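Local atomic coordinates of exosome complex component Rrp42 (Pyrococcus abyssi, PDB entry 2PO1), a protein that probably serves as a non-catalytic component of the RNA-degrading exosome and helps to shape the active site of its partner subunit Rrp41. Residues C[222-227]-C[251-256]. Sequence-based numbering, arbitrary orientation.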
loop_
_atom_site.group_PDB
_atom_site.type_symbol
_atom_site.label_atom_id
_atom_site.label_comp_id
_atom_site.label_asym_id
_atom_site.label_seq_id
_atom_site.Cartn_x
_atom_site.Cartn_y
_atom_site.Cartn_z
ATOM N N GLY C 222 10.540 21.909 -22.435
ATOM C CA GLY C 222 9.616 20.801 -22.651
ATOM C C GLY C 222 10.325 19.759 -23.476
ATOM O O GLY C 222 11.495 19.915 -23.810
ATOM N N LYS C 223 9.616 18.680 -23.804
ATOM C CA LYS C 223 10.294 17.552 -24.394
ATOM C C LYS C 223 9.278 16.842 -25.216
ATOM O O LYS C 223 8.099 16.958 -24.946
ATOM C CB LYS C 223 10.779 16.671 -23.263
ATOM C CG LYS C 223 11.153 15.284 -23.617
ATOM C CD LYS C 223 11.653 14.610 -22.357
ATOM C CE LYS C 223 13.144 14.688 -22.339
ATOM N NZ LYS C 223 13.805 13.905 -21.283
ATOM N N ILE C 224 9.722 16.178 -26.270
ATOM C CA ILE C 224 8.793 15.445 -27.101
ATOM C C ILE C 224 9.503 14.217 -27.559
ATOM O O ILE C 224 10.688 14.262 -27.895
ATOM C CB ILE C 224 8.239 16.300 -28.359
ATOM C CG1 ILE C 224 7.111 15.521 -29.058
ATOM C CG2 ILE C 224 9.352 16.645 -29.312
ATOM C CD1 ILE C 224 6.261 16.341 -30.005
ATOM N N THR C 225 8.786 13.100 -27.495
ATOM C CA THR C 225 9.343 11.828 -27.913
ATOM C C THR C 225 8.508 11.350 -29.061
ATOM O O THR C 225 7.279 11.407 -28.988
ATOM C CB THR C 225 9.258 10.797 -26.791
ATOM O OG1 THR C 225 10.191 11.133 -25.755
ATOM C CG2 THR C 225 9.556 9.426 -27.334
ATOM N N ILE C 226 9.194 10.999 -30.152
ATOM C CA ILE C 226 8.610 10.370 -31.334
ATOM C C ILE C 226 9.194 8.979 -31.488
ATOM O O ILE C 226 10.401 8.832 -31.653
ATOM C CB ILE C 226 9.010 11.129 -32.669
ATOM C CG1 ILE C 226 8.927 12.659 -32.501
ATOM C CG2 ILE C 226 8.194 10.624 -33.813
ATOM C CD1 ILE C 226 7.499 13.139 -32.152
ATOM N N THR C 227 8.344 7.967 -31.486
ATOM C CA THR C 227 8.777 6.615 -31.655
ATOM C C THR C 227 8.338 6.084 -32.996
ATOM O O THR C 227 7.155 6.137 -33.330
ATOM C CB THR C 227 8.135 5.727 -30.562
ATOM O OG1 THR C 227 8.487 6.254 -29.301
ATOM C CG2 THR C 227 8.601 4.278 -30.691
ATOM N N MET C 251 6.598 18.565 -36.493
ATOM C CA MET C 251 6.924 18.079 -37.816
ATOM C C MET C 251 8.437 17.822 -37.963
ATOM O O MET C 251 8.858 16.767 -38.394
ATOM C CB MET C 251 6.468 19.104 -38.846
ATOM C CG MET C 251 4.962 19.352 -38.865
ATOM S SD MET C 251 4.376 20.705 -39.975
ATOM C CE MET C 251 5.190 20.360 -41.545
ATOM N N TYR C 252 9.243 18.802 -37.582
ATOM C CA TYR C 252 10.690 18.647 -37.507
ATOM C C TYR C 252 11.090 17.456 -36.648
ATOM O O TYR C 252 11.957 16.671 -37.027
ATOM C CB TYR C 252 11.330 19.936 -36.912
ATOM C CG TYR C 252 12.765 19.715 -36.497
ATOM C CD1 TYR C 252 13.074 19.392 -35.174
ATOM C CD2 TYR C 252 13.805 19.749 -37.443
ATOM C CE1 TYR C 252 14.329 19.149 -34.795
ATOM C CE2 TYR C 252 15.099 19.531 -37.060
ATOM C CZ TYR C 252 15.347 19.205 -35.727
ATOM O OH TYR C 252 16.605 18.950 -35.267
ATOM N N ALA C 253 10.479 17.335 -35.461
ATOM C CA ALA C 253 10.823 16.280 -34.548
ATOM C C ALA C 253 10.508 14.922 -35.222
ATOM O O ALA C 253 11.291 13.966 -35.132
ATOM C CB ALA C 253 9.987 16.424 -33.255
ATOM N N VAL C 254 9.355 14.839 -35.898
ATOM C CA VAL C 254 8.910 13.552 -36.447
ATOM C C VAL C 254 9.927 13.134 -37.484
ATOM O O VAL C 254 10.482 12.018 -37.477
ATOM C CB VAL C 254 7.529 13.670 -37.130
ATOM C CG1 VAL C 254 7.261 12.411 -37.877
ATOM C CG2 VAL C 254 6.421 13.871 -36.079
ATOM N N GLU C 255 10.221 14.078 -38.349
ATOM C CA GLU C 255 11.109 13.797 -39.428
ATOM C C GLU C 255 12.520 13.416 -38.959
ATOM O O GLU C 255 13.097 12.430 -39.400
ATOM C CB GLU C 255 11.066 14.985 -40.373
ATOM C CG GLU C 255 12.108 14.983 -41.323
ATOM C CD GLU C 255 11.672 15.682 -42.571
ATOM O OE1 GLU C 255 10.540 16.229 -42.580
ATOM O OE2 GLU C 255 12.468 15.663 -43.539
ATOM N N THR C 256 13.062 14.192 -38.039
ATOM C CA THR C 256 14.368 13.949 -37.478
ATOM C C THR C 256 14.428 12.667 -36.679
ATOM O O THR C 256 15.428 12.008 -36.721
ATOM C CB THR C 256 14.726 15.103 -36.548
ATOM O OG1 THR C 256 14.562 16.288 -37.289
ATOM C CG2 THR C 256 16.152 14.998 -36.062
#
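The carbonyl oxygen of Tyr252, one residue before the Ala253 that packs on Ile224 and Ile226, is gripped twice by Thr256. Thr256 OG1 lies 2.6 Å from Tyr252 O, tilted 34° from the carbonyl plane, while Thr256 N donates from the opposite face at 2.9 Å in the ordinary helical bond. The threonine hydroxyl is turned back onto its own helix, above one face of the Tyr252 ring near its rim. The side chains that meet strand 222-227 are apolar. Ala253 CB touches two isoleucines, Ile224 CG2 and Ile226 CG1, each at 4.0 Å. Ile226 has CG1 beside its backbone N and anti to the carbonyl carbon (chi1 -43°), which lays CG1 against Ala253, 3.8 Å from Ala253 O. Its CD1 lies 4.1 Å from Val254 CG2. The other branch, CG2, meets Val254 CA, and the two side chains cross nearly at right angles. Cutting Ile226 back to an alanine is likely to open a gap beside Ala253 and leave Val254 CG2 without its partner on strand 222-227. The axes of strand segment 222-227 and helix segment 251-256 approach to 8.3 Å and cross at -41°, consistent with the small Ala253 letting the helix lie close against the four-stranded antiparallel sheet of the C-terminal, second domain of this RNase PH family protein. Val237 also packs on Ile226, Phe245 on Ile224, and an aromatic side chain of another protein chain on Val254. With no polar bond joining the two segments, their cohesion rests on van der Waals packing of buried hydrocarbon.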